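Long-range contacts in thiamin pyrophosphokinase family protein (Enterococcus faecalis, PDB 3MEL), which probably transfers a pyrophosphate group from ATP to thiamine, forming thiamine diphosphate, in a reaction that depends on magnesium: residues S2-A8 with Y23-I29; Q134-Y140 with I206-K212; Y155-C159 with A196-S200; L161-L167 with N178-P184. All blocks are in the same frame, centred on the assembly; numbering follows the deposited sequence.

How the contacts relate
From the N terminus, contact 1 closes first: strands 3-7 and 26-29 pair in parallel across a short helix-free loop, forming the middle of the catalytic domain's sheet. The chain then runs through the remaining parallel strands and helices, and contact 2 opens at 134-140, which waits until 206-212 to find its partner. Contacts 3 and 4 both fall within that long loop. Contact 3 bridges 155-159 to 196-200, and contact 4, 161-167 with 178-184, lies within contact 3 in turn. Contacts 1, 2 and 3 share the large mixed sheet, while contact 3 also joins it to the three-stranded sheet. Contact 4 meets contact 2 through Val-164 and Ile-206, and contact 3 through Leu-167 and Phe-199.

Contact 1: residues S2-A8 with Y23-I29; sequences SRVLLVA and YDYFVGI
Two neighbouring parallel strands of the catalytic domain's sheet, 3-7 and 26-29, are joined here by backbone bonds and by a leucine lying over a tyrosine ring. Leu-5 CB sits over the centre of the Tyr-23 ring, 3.6 Å from the ring centroid, a CH-pi contact only 13° off the ring normal. Its CG is turned anti to the backbone N (chi1 178°), which carries CD1 along the ring to 3.7 Å from Tyr-23 CZ. The strand bonds follow the parallel pattern, in which Leu-5 and Val-7 each use both N-H and O toward the other strand: Leu-5 N reaches Tyr-25 O and Leu-5 O receives Val-27 N at 2.8 Å. Where the pairing begins, Asp-24 grips Arg-3 twice, its N bonding Arg-3 O at 3.0 Å and its OD2 taking Arg-3 N from the anti side, 33° out of the carboxylate plane. The sheet face carrying Val-4, Leu-6 and Val-27 is apolar, with Val-4 CG1 3.8 Å from Val-27 CG2 and 3.7 Å from Tyr-25 CD2 at the edge of that ring. At the far end Ile-29 packs beside Asp-79 and Thr-80 of helix 79-90, close to the bound thiamine diphosphate.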
loop_
_atom_site.group_PDB
_atom_site.type_symbol
_atom_site.label_atom_id
_atom_site.label_comp_id
_atom_site.label_asym_id
_atom_site.label_seq_id
_atom_site.Cartn_x
_atom_site.Cartn_y
_atom_site.Cartn_z
ATOM N N SER A 2 18.755 5.073 20.469
ATOM C CA SER A 2 19.074 5.990 19.378
ATOM C C SER A 2 17.968 5.982 18.340
ATOM O O SER A 2 17.387 4.951 18.070
ATOM C CB SER A 2 20.405 5.595 18.739
ATOM O OG SER A 2 20.533 4.185 18.706
ATOM N N ARG A 3 17.664 7.131 17.761
ATOM C CA ARG A 3 16.708 7.150 16.673
ATOM C C ARG A 3 17.277 7.859 15.461
ATOM O O ARG A 3 18.008 8.840 15.604
ATOM C CB ARG A 3 15.430 7.835 17.113
ATOM C CG ARG A 3 14.770 7.138 18.260
ATOM C CD ARG A 3 13.468 7.815 18.601
ATOM N NE ARG A 3 12.882 7.228 19.796
ATOM C CZ ARG A 3 13.010 7.739 21.013
ATOM N NH1 ARG A 3 13.698 8.862 21.194
ATOM N NH2 ARG A 3 12.442 7.131 22.046
ATOM N N VAL A 4 16.958 7.365 14.270
ATOM C CA VAL A 4 17.380 8.055 13.067
ATOM C C VAL A 4 16.167 8.390 12.245
ATOM O O VAL A 4 15.257 7.588 12.150
ATOM C CB VAL A 4 18.319 7.203 12.233
ATOM C CG1 VAL A 4 18.791 7.991 11.023
ATOM C CG2 VAL A 4 19.501 6.714 13.081
ATOM N N LEU A 5 16.142 9.576 11.655
ATOM C CA LEU A 5 15.001 9.994 10.840
ATOM C C LEU A 5 15.352 10.129 9.357
ATOM O O LEU A 5 16.260 10.873 9.021
ATOM C CB LEU A 5 14.471 11.333 11.328
ATOM C CG LEU A 5 13.303 11.860 10.507
ATOM C CD1 LEU A 5 12.051 11.075 10.837
ATOM C CD2 LEU A 5 13.077 13.321 10.770
ATOM N N LEU A 6 14.626 9.431 8.477
ATOM C CA LEU A 6 14.897 9.478 7.028
ATOM C C LEU A 6 13.775 10.169 6.252
ATOM O O LEU A 6 12.616 9.967 6.554
ATOM C CB LEU A 6 15.142 8.073 6.471
ATOM C CG LEU A 6 16.246 7.253 7.141
ATOM C CD1 LEU A 6 15.733 6.702 8.465
ATOM C CD2 LEU A 6 16.742 6.128 6.258
ATOM N N VAL A 7 14.114 10.984 5.257
ATOM C CA VAL A 7 13.104 11.786 4.558
ATOM C C VAL A 7 13.096 11.596 3.027
ATOM O O VAL A 7 13.952 12.107 2.313
ATOM C CB VAL A 7 13.256 13.281 4.900
ATOM C CG1 VAL A 7 12.103 14.074 4.351
ATOM C CG2 VAL A 7 13.373 13.470 6.415
ATOM N N ALA A 8 12.128 10.832 2.532
ATOM C CA ALA A 8 11.898 10.708 1.104
ATOM C C ALA A 8 11.269 11.991 0.572
ATOM O O ALA A 8 11.086 12.958 1.311
ATOM C CB ALA A 8 11.011 9.534 0.818
ATOM N N TYR A 23 15.407 12.634 17.469
ATOM C CA TYR A 23 16.335 12.062 16.491
ATOM C C TYR A 23 17.784 12.516 16.703
ATOM O O TYR A 23 18.043 13.663 17.054
ATOM C CB TYR A 23 15.860 12.358 15.073
ATOM C CG TYR A 23 14.444 11.937 14.865
ATOM C CD1 TYR A 23 14.087 10.596 14.916
ATOM C CD2 TYR A 23 13.447 12.878 14.645
ATOM C CE1 TYR A 23 12.767 10.200 14.745
ATOM C CE2 TYR A 23 12.130 12.498 14.476
ATOM C CZ TYR A 23 11.795 11.159 14.526
ATOM O OH TYR A 23 10.482 10.796 14.362
ATOM N N ASP A 24 18.712 11.583 16.518
ATOM C CA ASP A 24 20.137 11.817 16.711
ATOM C C ASP A 24 20.881 11.932 15.381
ATOM O O ASP A 24 22.102 12.058 15.368
ATOM C CB ASP A 24 20.756 10.651 17.477
ATOM C CG ASP A 24 20.096 10.413 18.803
ATOM O OD1 ASP A 24 20.013 11.358 19.614
ATOM O OD2 ASP A 24 19.661 9.270 19.039
ATOM N N TYR A 25 20.150 11.879 14.272
ATOM C CA TYR A 25 20.758 11.819 12.955
ATOM C C TYR A 25 19.654 12.026 11.928
ATOM O O TYR A 25 18.631 11.351 11.976
ATOM C CB TYR A 25 21.413 10.449 12.759
ATOM C CG TYR A 25 22.406 10.356 11.618
ATOM C CD1 TYR A 25 23.595 11.083 11.648
ATOM C CD2 TYR A 25 22.173 9.523 10.515
ATOM C CE1 TYR A 25 24.511 11.000 10.609
ATOM C CE2 TYR A 25 23.092 9.427 9.479
ATOM C CZ TYR A 25 24.254 10.168 9.536
ATOM O OH TYR A 25 25.176 10.095 8.519
ATOM N N PHE A 26 19.854 12.959 11.002
ATOM C CA PHE A 26 18.840 13.253 10.000
ATOM C C PHE A 26 19.329 12.911 8.600
ATOM O O PHE A 26 20.405 13.342 8.186
ATOM C CB PHE A 26 18.415 14.720 10.069
ATOM C CG PHE A 26 17.701 15.088 11.338
ATOM C CD1 PHE A 26 16.401 15.551 11.310
ATOM C CD2 PHE A 26 18.336 14.983 12.570
ATOM C CE1 PHE A 26 15.741 15.913 12.478
ATOM C CE2 PHE A 26 17.683 15.338 13.738
ATOM C CZ PHE A 26 16.377 15.797 13.687
ATOM N N VAL A 27 18.515 12.142 7.876
ATOM C CA VAL A 27 18.881 11.593 6.576
ATOM C C VAL A 27 17.921 12.068 5.494
ATOM O O VAL A 27 16.728 11.852 5.585
ATOM C CB VAL A 27 18.879 10.059 6.608
ATOM C CG1 VAL A 27 19.401 9.489 5.290
ATOM C CG2 VAL A 27 19.727 9.563 7.743
ATOM N N GLY A 28 18.456 12.727 4.473
ATOM C CA GLY A 28 17.659 13.172 3.353
ATOM C C GLY A 28 17.767 12.147 2.244
ATOM O O GLY A 28 18.817 11.542 2.038
ATOM N N ILE A 29 16.670 11.934 1.534
ATOM C CA ILE A 29 16.673 11.039 0.391
ATOM C C ILE A 29 16.222 11.826 -0.826
ATOM O O ILE A 29 15.082 12.281 -0.886
ATOM C CB ILE A 29 15.738 9.854 0.621
ATOM C CG1 ILE A 29 16.123 9.125 1.916
ATOM C CG2 ILE A 29 15.785 8.928 -0.554
ATOM C CD1 ILE A 29 15.191 8.000 2.304
#

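Contact 2: residues Q134-Y140 with I206-K212; sequences QNSIQYY and IAVIQSK
Ile-137 and Ile-209 lie side by side and point the same way, CG1 to CG1 at 3.7 Å, as a non-hydrogen-bonded pair of the antiparallel strands 135-140 and 206-211 in the large mixed sheet. On the same face Tyr-139 CE1 comes 4.0 Å from Ala-207 CB. On the other face Val-208 CG2 approaches the Tyr-140 ring obliquely, 3.4 Å from Tyr-140 CE2. Backbone pairs at Ser-136/Gln-210, Gln-138/Val-208 and Tyr-140/Ile-206 hold this register, although the bond from Val-208 N to Gln-138 O is weak.

Farther out, Tyr-140 also meets Arg-126 in a cation-pi contact and the ring of Phe-199 edge to face. Asn-135 bonds Gly-104 and Ile-106 of the second subunit, tying the strand pair into the dimer; Lys-212 NZ forms a salt bridge with Asp-152. Beyond the last strand pair, Gln-134 sends its extended side chain to the partner backbone, where NE2 donates to Lys-212 O at 2.9 Å, that oxygen lying 25° out of the amide plane.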
loop_
_atom_site.group_PDB
_atom_site.type_symbol
_atom_site.label_atom_id
_atom_site.label_comp_id
_atom_site.label_asym_id
_atom_site.label_seq_id
_atom_site.Cartn_x
_atom_site.Cartn_y
_atom_site.Cartn_z
ATOM N N GLN A 134 -1.215 9.939 8.371
ATOM C CA GLN A 134 -2.324 9.043 8.747
ATOM C C GLN A 134 -1.910 7.660 9.218
ATOM O O GLN A 134 -2.761 6.898 9.682
ATOM C CB GLN A 134 -3.257 8.777 7.561
ATOM C CG GLN A 134 -3.919 9.959 6.935
ATOM C CD GLN A 134 -5.110 9.529 6.106
ATOM O OE1 GLN A 134 -5.317 9.993 4.984
ATOM N NE2 GLN A 134 -5.891 8.613 6.652
ATOM N N ASN A 135 -0.641 7.302 9.044
ATOM C CA ASN A 135 -0.250 5.908 9.226
ATOM C C ASN A 135 1.042 5.751 9.966
ATOM O O ASN A 135 1.937 6.587 9.857
ATOM C CB ASN A 135 -0.154 5.191 7.878
ATOM C CG ASN A 135 -1.500 4.965 7.258
ATOM O OD1 ASN A 135 -2.224 4.060 7.653
ATOM N ND2 ASN A 135 -1.861 5.800 6.294
ATOM N N SER A 136 1.137 4.667 10.722
ATOM C CA SER A 136 2.366 4.361 11.415
ATOM C C SER A 136 2.564 2.863 11.459
ATOM O O SER A 136 1.738 2.147 12.038
ATOM C CB SER A 136 2.353 4.930 12.828
ATOM O OG SER A 136 3.465 4.431 13.554
ATOM N N ILE A 137 3.678 2.403 10.880
ATOM C CA ILE A 137 3.886 0.989 10.610
ATOM C C ILE A 137 5.081 0.399 11.354
ATOM O O ILE A 137 6.176 0.939 11.313
ATOM C CB ILE A 137 4.045 0.763 9.090
ATOM C CG1 ILE A 137 2.839 1.341 8.340
ATOM C CG2 ILE A 137 4.180 -0.723 8.770
ATOM C CD1 ILE A 137 2.982 1.408 6.840
ATOM N N GLN A 138 4.859 -0.721 12.033
ATOM C CA GLN A 138 5.913 -1.421 12.759
ATOM C C GLN A 138 5.954 -2.870 12.310
ATOM O O GLN A 138 4.914 -3.432 11.974
ATOM C CB GLN A 138 5.634 -1.388 14.259
ATOM C CG GLN A 138 6.356 -0.287 15.015
ATOM C CD GLN A 138 6.441 -0.568 16.511
ATOM O OE1 GLN A 138 5.444 -0.484 17.230
ATOM N NE2 GLN A 138 7.629 -0.916 16.979
ATOM N N TYR A 139 7.132 -3.490 12.318
ATOM C CA TYR A 139 7.239 -4.881 11.861
ATOM C C TYR A 139 7.535 -5.858 12.980
ATOM O O TYR A 139 8.261 -5.537 13.915
ATOM C CB TYR A 139 8.272 -5.034 10.740
ATOM C CG TYR A 139 7.912 -4.246 9.512
ATOM C CD1 TYR A 139 7.040 -4.756 8.559
ATOM C CD2 TYR A 139 8.424 -2.983 9.312
ATOM C CE1 TYR A 139 6.705 -4.026 7.439
ATOM C CE2 TYR A 139 8.095 -2.252 8.199
ATOM C CZ TYR A 139 7.238 -2.771 7.274
ATOM O OH TYR A 139 6.925 -2.012 6.195
ATOM N N TYR A 140 6.961 -7.053 12.875
ATOM C CA TYR A 140 7.173 -8.090 13.874
ATOM C C TYR A 140 7.447 -9.463 13.272
ATOM O O TYR A 140 6.758 -9.892 12.356
ATOM C CB TYR A 140 5.965 -8.184 14.793
ATOM C CG TYR A 140 5.795 -6.996 15.699
ATOM C CD1 TYR A 140 6.443 -6.933 16.919
ATOM C CD2 TYR A 140 4.984 -5.936 15.333
ATOM C CE1 TYR A 140 6.294 -5.854 17.734
ATOM C CE2 TYR A 140 4.829 -4.844 16.149
ATOM C CZ TYR A 140 5.482 -4.807 17.352
ATOM O OH TYR A 140 5.310 -3.718 18.183
ATOM N N ILE A 206 4.287 -9.940 10.427
ATOM C CA ILE A 206 3.160 -9.031 10.515
ATOM C C ILE A 206 3.629 -7.592 10.576
ATOM O O ILE A 206 4.700 -7.265 11.115
ATOM C CB ILE A 206 2.262 -9.334 11.728
ATOM C CG1 ILE A 206 1.930 -10.824 11.777
ATOM C CG2 ILE A 206 0.987 -8.501 11.666
ATOM C CD1 ILE A 206 1.257 -11.248 13.047
ATOM N N ALA A 207 2.812 -6.739 9.983
ATOM C CA ALA A 207 3.044 -5.322 10.017
ATOM C C ALA A 207 1.946 -4.763 10.879
ATOM O O ALA A 207 0.790 -4.718 10.466
ATOM C CB ALA A 207 2.964 -4.733 8.603
ATOM N N VAL A 208 2.282 -4.361 12.092
ATOM C CA VAL A 208 1.275 -3.732 12.911
ATOM C C VAL A 208 1.115 -2.314 12.392
ATOM O O VAL A 208 2.109 -1.598 12.226
ATOM C CB VAL A 208 1.680 -3.756 14.384
ATOM C CG1 VAL A 208 0.756 -2.880 15.207
ATOM C CG2 VAL A 208 1.676 -5.189 14.889
ATOM N N ILE A 209 -0.120 -1.914 12.102
ATOM C CA ILE A 209 -0.376 -0.568 11.585
ATOM C C ILE A 209 -1.381 0.204 12.426
ATOM O O ILE A 209 -2.463 -0.294 12.699
ATOM C CB ILE A 209 -0.875 -0.591 10.115
ATOM C CG1 ILE A 209 0.217 -1.104 9.170
ATOM C CG2 ILE A 209 -1.334 0.792 9.680
ATOM C CD1 ILE A 209 -0.230 -1.193 7.733
ATOM N N GLN A 210 -1.015 1.419 12.835
ATOM C CA GLN A 210 -1.937 2.312 13.531
ATOM C C GLN A 210 -2.248 3.511 12.656
ATOM O O GLN A 210 -1.350 4.108 12.089
ATOM C CB GLN A 210 -1.353 2.769 14.864
ATOM C CG GLN A 210 -1.139 1.647 15.877
ATOM C CD GLN A 210 -0.765 2.166 17.262
ATOM O OE1 GLN A 210 0.185 1.681 17.878
ATOM N NE2 GLN A 210 -1.518 3.151 17.754
ATOM N N SER A 211 -3.519 3.880 12.565
ATOM C CA SER A 211 -3.959 4.828 11.552
ATOM C C SER A 211 -5.078 5.698 12.096
ATOM O O SER A 211 -5.554 5.462 13.202
ATOM C CB SER A 211 -4.434 4.070 10.310
ATOM O OG SER A 211 -5.307 2.981 10.638
ATOM N N LYS A 212 -5.487 6.706 11.326
ATOM C CA LYS A 212 -6.621 7.565 11.690
ATOM C C LYS A 212 -7.226 8.221 10.453
ATOM O O LYS A 212 -6.622 8.188 9.384
ATOM C CB LYS A 212 -6.196 8.660 12.666
ATOM C CG LYS A 212 -5.376 9.778 12.023
ATOM C CD LYS A 212 -4.908 10.786 13.058
ATOM C CE LYS A 212 -3.863 11.735 12.495
ATOM N NZ LYS A 212 -3.292 12.633 13.550
#

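Contact 3: residues Y155-C159 with A196-S200; sequences YLAYC and AAAFS
Tyr-158 and Phe-199 meet through contrasting first torsions: Tyr-158 CG stands anti to its carbonyl carbon (chi1 -64°), whereas Phe-199 CG is placed between backbone N and carbonyl carbon (chi1 80°). The tyrosine thereby presents its edge to the face of Phe-199 in a T-shaped stack, with centroids 4.8 Å apart and planes at 61°. CE1 of Tyr-158 lies over that face but offset toward the rim, nearest Phe-199 CD2. Alongside the stack, Leu-156 CD2 packs against Ala-197 CB at 3.7 Å, and Ala-197 CB also lies 4.0 Å from Tyr-158 OH.

No hydrogen bond crosses between the segments. Their axes approach to 10.3 Å and run nearly parallel, so side chains alone span the gap. Val-208 adds to the packing by touching both Leu-156 and Phe-199, and Leu-169 lies against both rings of the stack. These apolar contacts are those of face-to-face sheet packing, here joining strand 155-160 of the large mixed sheet to strand 196-200, the central strand of the three-stranded sheet, in a beta sandwich.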
loop_
_atom_site.group_PDB
_atom_site.type_symbol
_atom_site.label_atom_id
_atom_site.label_comp_id
_atom_site.label_asym_id
_atom_site.label_seq_id
_atom_site.Cartn_x
_atom_site.Cartn_y
_atom_site.Cartn_z
ATOM N N TYR A 155 -7.120 3.729 15.000
ATOM C CA TYR A 155 -7.287 2.355 14.549
ATOM C C TYR A 155 -6.050 1.494 14.757
ATOM O O TYR A 155 -4.940 2.003 14.851
ATOM C CB TYR A 155 -7.738 2.341 13.089
ATOM C CG TYR A 155 -9.027 3.114 12.871
ATOM C CD1 TYR A 155 -10.243 2.626 13.358
ATOM C CD2 TYR A 155 -9.034 4.326 12.188
ATOM C CE1 TYR A 155 -11.416 3.319 13.173
ATOM C CE2 TYR A 155 -10.212 5.028 11.994
ATOM C CZ TYR A 155 -11.402 4.515 12.489
ATOM O OH TYR A 155 -12.584 5.206 12.313
ATOM N N LEU A 156 -6.261 0.188 14.853
ATOM C CA LEU A 156 -5.180 -0.776 14.984
ATOM C C LEU A 156 -5.363 -1.867 13.921
ATOM O O LEU A 156 -6.479 -2.244 13.588
ATOM C CB LEU A 156 -5.191 -1.380 16.393
ATOM C CG LEU A 156 -4.217 -2.509 16.757
ATOM C CD1 LEU A 156 -2.738 -2.108 16.589
ATOM C CD2 LEU A 156 -4.493 -3.024 18.161
ATOM N N ALA A 157 -4.276 -2.374 13.372
ATOM C CA ALA A 157 -4.399 -3.351 12.308
ATOM C C ALA A 157 -3.289 -4.375 12.388
ATOM O O ALA A 157 -2.130 -4.052 12.672
ATOM C CB ALA A 157 -4.383 -2.672 10.978
ATOM N N TYR A 158 -3.659 -5.627 12.172
ATOM C CA TYR A 158 -2.666 -6.667 12.004
ATOM C C TYR A 158 -2.681 -7.120 10.555
ATOM O O TYR A 158 -3.591 -7.820 10.097
ATOM C CB TYR A 158 -2.903 -7.817 12.972
ATOM C CG TYR A 158 -2.745 -7.388 14.410
ATOM C CD1 TYR A 158 -1.526 -7.502 15.061
ATOM C CD2 TYR A 158 -3.818 -6.851 15.113
ATOM C CE1 TYR A 158 -1.383 -7.087 16.382
ATOM C CE2 TYR A 158 -3.693 -6.454 16.406
ATOM C CZ TYR A 158 -2.475 -6.569 17.043
ATOM O OH TYR A 158 -2.371 -6.158 18.347
ATOM N N CYS A 159 -1.674 -6.653 9.829
ATOM C CA CYS A 159 -1.530 -6.938 8.417
ATOM C C CYS A 159 -0.517 -8.058 8.276
ATOM O O CYS A 159 0.662 -7.867 8.543
ATOM C CB CYS A 159 -1.068 -5.673 7.713
ATOM S SG CYS A 159 -2.240 -4.324 7.917
ATOM N N ALA A 196 -2.814 -0.098 25.520
ATOM C CA ALA A 196 -1.926 -1.068 24.913
ATOM C C ALA A 196 -2.724 -2.275 24.511
ATOM O O ALA A 196 -3.680 -2.640 25.190
ATOM C CB ALA A 196 -0.819 -1.470 25.877
ATOM N N ALA A 197 -2.336 -2.894 23.402
ATOM C CA ALA A 197 -2.923 -4.161 23.004
ATOM C C ALA A 197 -1.821 -5.202 23.077
ATOM O O ALA A 197 -0.674 -4.868 23.348
ATOM C CB ALA A 197 -3.496 -4.066 21.622
ATOM N N ALA A 198 -2.167 -6.465 22.878
ATOM C CA ALA A 198 -1.151 -7.505 22.833
ATOM C C ALA A 198 -1.498 -8.563 21.785
ATOM O O ALA A 198 -2.656 -8.685 21.384
ATOM C CB ALA A 198 -0.961 -8.131 24.200
ATOM N N PHE A 199 -0.487 -9.304 21.328
ATOM C CA PHE A 199 -0.681 -10.344 20.321
ATOM C C PHE A 199 0.551 -11.224 20.203
ATOM O O PHE A 199 1.653 -10.822 20.575
ATOM C CB PHE A 199 -0.979 -9.729 18.955
ATOM C CG PHE A 199 0.249 -9.241 18.225
ATOM C CD1 PHE A 199 0.818 -10.001 17.210
ATOM C CD2 PHE A 199 0.835 -8.019 18.553
ATOM C CE1 PHE A 199 1.953 -9.555 16.523
ATOM C CE2 PHE A 199 1.977 -7.555 17.869
ATOM C CZ PHE A 199 2.536 -8.326 16.853
ATOM N N SER A 200 0.361 -12.422 19.661
ATOM C CA SER A 200 1.465 -13.355 19.470
ATOM C C SER A 200 1.204 -14.298 18.299
ATOM O O SER A 200 0.065 -14.439 17.842
ATOM C CB SER A 200 1.767 -14.138 20.757
ATOM O OG SER A 200 0.592 -14.356 21.521
#

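Contact 4: residues L161-L167 with N178-P184; sequences LTPVENL and NQDVPYP
A G1 beta bulge interrupts the short antiparallel pairing of 164-167 with 179-181, in the region assigned by family to vitamin B1 binding, with Asn-166 and Leu-167 both facing Gln-179. Leu-167 N donates to Gln-179 O at 2.7 Å, while Gln-179 N returns a bond to Leu-167 O from above the carbonyl plane. The other residue of the bulge turns its backbone N-H to a side chain: Asn-166 N meets Asp-180 OD1 at 3.0 Å, nearly along the C-O axis and with an N-H...O angle of 166°. Asp-180 CG stands anti to its carbonyl carbon (chi1 -83°), a setting that swings the carboxylate across to this N-H.

On the Val-164 side of the bulge, Val-164 and Val-181 form a hydrogen-bonded pair. The bond from Val-181 N to Val-164 O is 2.9 Å long, whereas the return bond from Val-164 N is weak and bent. Their CB atoms stand 4.2 Å apart on the face shared with Leu-167, which is covered by Ile-206 and Cys-160. Where the pairing gives way to prolines, Pro-163 CB rests 3.6 Å from Pro-182 O and Pro-184 CG lies 3.6 Å from Leu-161 O.

Asn-166 ND2 is hydrogen-bonded to Asp-202 OD2, and a magnesium ion lies about 3 Å from the Asn-166 side chain. Glu-165 OE2 and Asp-180 OD2 are 5.3 Å apart, so their like charges probably disfavour closer approach, while the Asn-166 N-H would help stabilise a negative charge on Asp-180.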
loop_
_atom_site.group_PDB
_atom_site.type_symbol
_atom_site.label_atom_id
_atom_site.label_comp_id
_atom_site.label_asym_id
_atom_site.label_seq_id
_atom_site.Cartn_x
_atom_site.Cartn_y
_atom_site.Cartn_z
ATOM N N LEU A 161 1.793 -10.137 6.299
ATOM C CA LEU A 161 2.421 -9.991 5.004
ATOM C C LEU A 161 2.613 -11.358 4.347
ATOM O O LEU A 161 2.747 -11.481 3.106
ATOM C CB LEU A 161 3.740 -9.247 5.144
ATOM C CG LEU A 161 3.570 -7.863 5.766
ATOM C CD1 LEU A 161 4.932 -7.218 5.982
ATOM C CD2 LEU A 161 2.650 -6.996 4.903
ATOM N N THR A 162 2.596 -12.382 5.190
ATOM C CA THR A 162 2.761 -13.745 4.746
ATOM C C THR A 162 1.728 -14.592 5.444
ATOM O O THR A 162 1.135 -14.151 6.418
ATOM C CB THR A 162 4.093 -14.276 5.208
ATOM O OG1 THR A 162 4.061 -14.378 6.632
ATOM C CG2 THR A 162 5.205 -13.351 4.774
ATOM N N PRO A 163 1.535 -15.833 4.977
ATOM C CA PRO A 163 0.689 -16.706 5.794
ATOM C C PRO A 163 1.233 -16.706 7.227
ATOM O O PRO A 163 2.437 -16.933 7.410
ATOM C CB PRO A 163 0.896 -18.094 5.166
ATOM C CG PRO A 163 1.566 -17.863 3.860
ATOM C CD PRO A 163 2.302 -16.575 3.961
ATOM N N VAL A 164 0.377 -16.439 8.214
ATOM C CA VAL A 164 0.779 -16.472 9.627
ATOM C C VAL A 164 0.160 -17.683 10.342
ATOM O O VAL A 164 -0.886 -18.174 9.944
ATOM C CB VAL A 164 0.437 -15.136 10.361
ATOM C CG1 VAL A 164 0.272 -15.347 11.857
ATOM C CG2 VAL A 164 1.496 -14.103 10.100
ATOM N N GLU A 165 0.824 -18.164 11.389
ATOM C CA GLU A 165 0.334 -19.307 12.149
ATOM C C GLU A 165 0.102 -18.996 13.630
ATOM O O GLU A 165 0.901 -18.298 14.261
ATOM C CB GLU A 165 1.291 -20.482 12.025
ATOM C CG GLU A 165 1.061 -21.338 10.797
ATOM C CD GLU A 165 2.053 -22.483 10.715
ATOM O OE1 GLU A 165 2.941 -22.553 11.602
ATOM O OE2 GLU A 165 1.948 -23.305 9.770
ATOM N N ASN A 166 -0.993 -19.539 14.171
ATOM C CA ASN A 166 -1.328 -19.418 15.589
ATOM C C ASN A 166 -1.322 -17.963 16.012
ATOM O O ASN A 166 -0.531 -17.557 16.856
ATOM C CB ASN A 166 -0.362 -20.252 16.448
ATOM C CG ASN A 166 -0.807 -20.378 17.897
ATOM O OD1 ASN A 166 -2.003 -20.437 18.203
ATOM N ND2 ASN A 166 0.165 -20.419 18.804
ATOM N N LEU A 167 -2.200 -17.169 15.413
ATOM C CA LEU A 167 -2.247 -15.745 15.720
ATOM C C LEU A 167 -3.271 -15.446 16.807
ATOM O O LEU A 167 -4.481 -15.454 16.545
ATOM C CB LEU A 167 -2.552 -14.917 14.462
ATOM C CG LEU A 167 -2.778 -13.423 14.707
ATOM C CD1 LEU A 167 -1.640 -12.834 15.493
ATOM C CD2 LEU A 167 -2.977 -12.679 13.422
ATOM N N ASN A 178 -5.585 -18.199 18.392
ATOM C CA ASN A 178 -5.000 -19.400 17.810
ATOM C C ASN A 178 -5.304 -19.503 16.310
ATOM O O ASN A 178 -5.403 -20.598 15.743
ATOM C CB ASN A 178 -5.492 -20.629 18.568
ATOM C CG ASN A 178 -5.097 -20.601 20.039
ATOM O OD1 ASN A 178 -3.925 -20.800 20.377
ATOM N ND2 ASN A 178 -6.072 -20.354 20.924
ATOM N N GLN A 179 -5.432 -18.336 15.684
ATOM C CA GLN A 179 -5.867 -18.200 14.300
ATOM C C GLN A 179 -4.795 -18.591 13.296
ATOM O O GLN A 179 -3.685 -18.062 13.335
ATOM C CB GLN A 179 -6.243 -16.748 14.040
ATOM C CG GLN A 179 -6.807 -16.493 12.678
ATOM C CD GLN A 179 -8.112 -17.223 12.481
ATOM O OE1 GLN A 179 -9.151 -16.795 12.986
ATOM N NE2 GLN A 179 -8.069 -18.343 11.760
ATOM N N ASP A 180 -5.116 -19.506 12.388
ATOM C CA ASP A 180 -4.240 -19.727 11.243
ATOM C C ASP A 180 -4.682 -18.796 10.123
ATOM O O ASP A 180 -5.875 -18.618 9.884
ATOM C CB ASP A 180 -4.226 -21.189 10.793
ATOM C CG ASP A 180 -3.262 -22.040 11.605
ATOM O OD1 ASP A 180 -2.660 -21.516 12.568
ATOM O OD2 ASP A 180 -3.104 -23.238 11.281
ATOM N N VAL A 181 -3.702 -18.168 9.481
ATOM C CA VAL A 181 -3.931 -17.191 8.426
ATOM C C VAL A 181 -3.192 -17.726 7.207
ATOM O O VAL A 181 -1.977 -17.600 7.116
ATOM C CB VAL A 181 -3.378 -15.788 8.829
ATOM C CG1 VAL A 181 -3.578 -14.778 7.723
ATOM C CG2 VAL A 181 -4.043 -15.293 10.092
ATOM N N PRO A 182 -3.932 -18.327 6.265
ATOM C CA PRO A 182 -3.413 -19.169 5.177
ATOM C C PRO A 182 -2.715 -18.385 4.063
ATOM O O PRO A 182 -1.990 -18.968 3.264
ATOM C CB PRO A 182 -4.677 -19.840 4.623
ATOM C CG PRO A 182 -5.829 -19.369 5.509
ATOM C CD PRO A 182 -5.374 -18.095 6.113
ATOM N N TYR A 183 -2.926 -17.076 4.026
ATOM C CA TYR A 183 -2.364 -16.226 2.992
ATOM C C TYR A 183 -2.439 -14.780 3.490
ATOM O O TYR A 183 -3.138 -14.498 4.451
ATOM C CB TYR A 183 -3.170 -16.411 1.703
ATOM C CG TYR A 183 -4.649 -16.360 1.946
ATOM C CD1 TYR A 183 -5.311 -15.146 1.981
ATOM C CD2 TYR A 183 -5.381 -17.518 2.192
ATOM C CE1 TYR A 183 -6.662 -15.079 2.229
ATOM C CE2 TYR A 183 -6.741 -17.460 2.445
ATOM C CZ TYR A 183 -7.370 -16.235 2.456
ATOM O OH TYR A 183 -8.711 -16.128 2.702
ATOM N N PRO A 184 -1.717 -13.860 2.843
ATOM C CA PRO A 184 -1.789 -12.452 3.241
ATOM C C PRO A 184 -3.204 -11.959 3.592
ATOM O O PRO A 184 -4.129 -12.061 2.803
ATOM C CB PRO A 184 -1.249 -11.733 2.009
ATOM C CG PRO A 184 -0.259 -12.697 1.432
ATOM C CD PRO A 184 -0.726 -14.079 1.773
#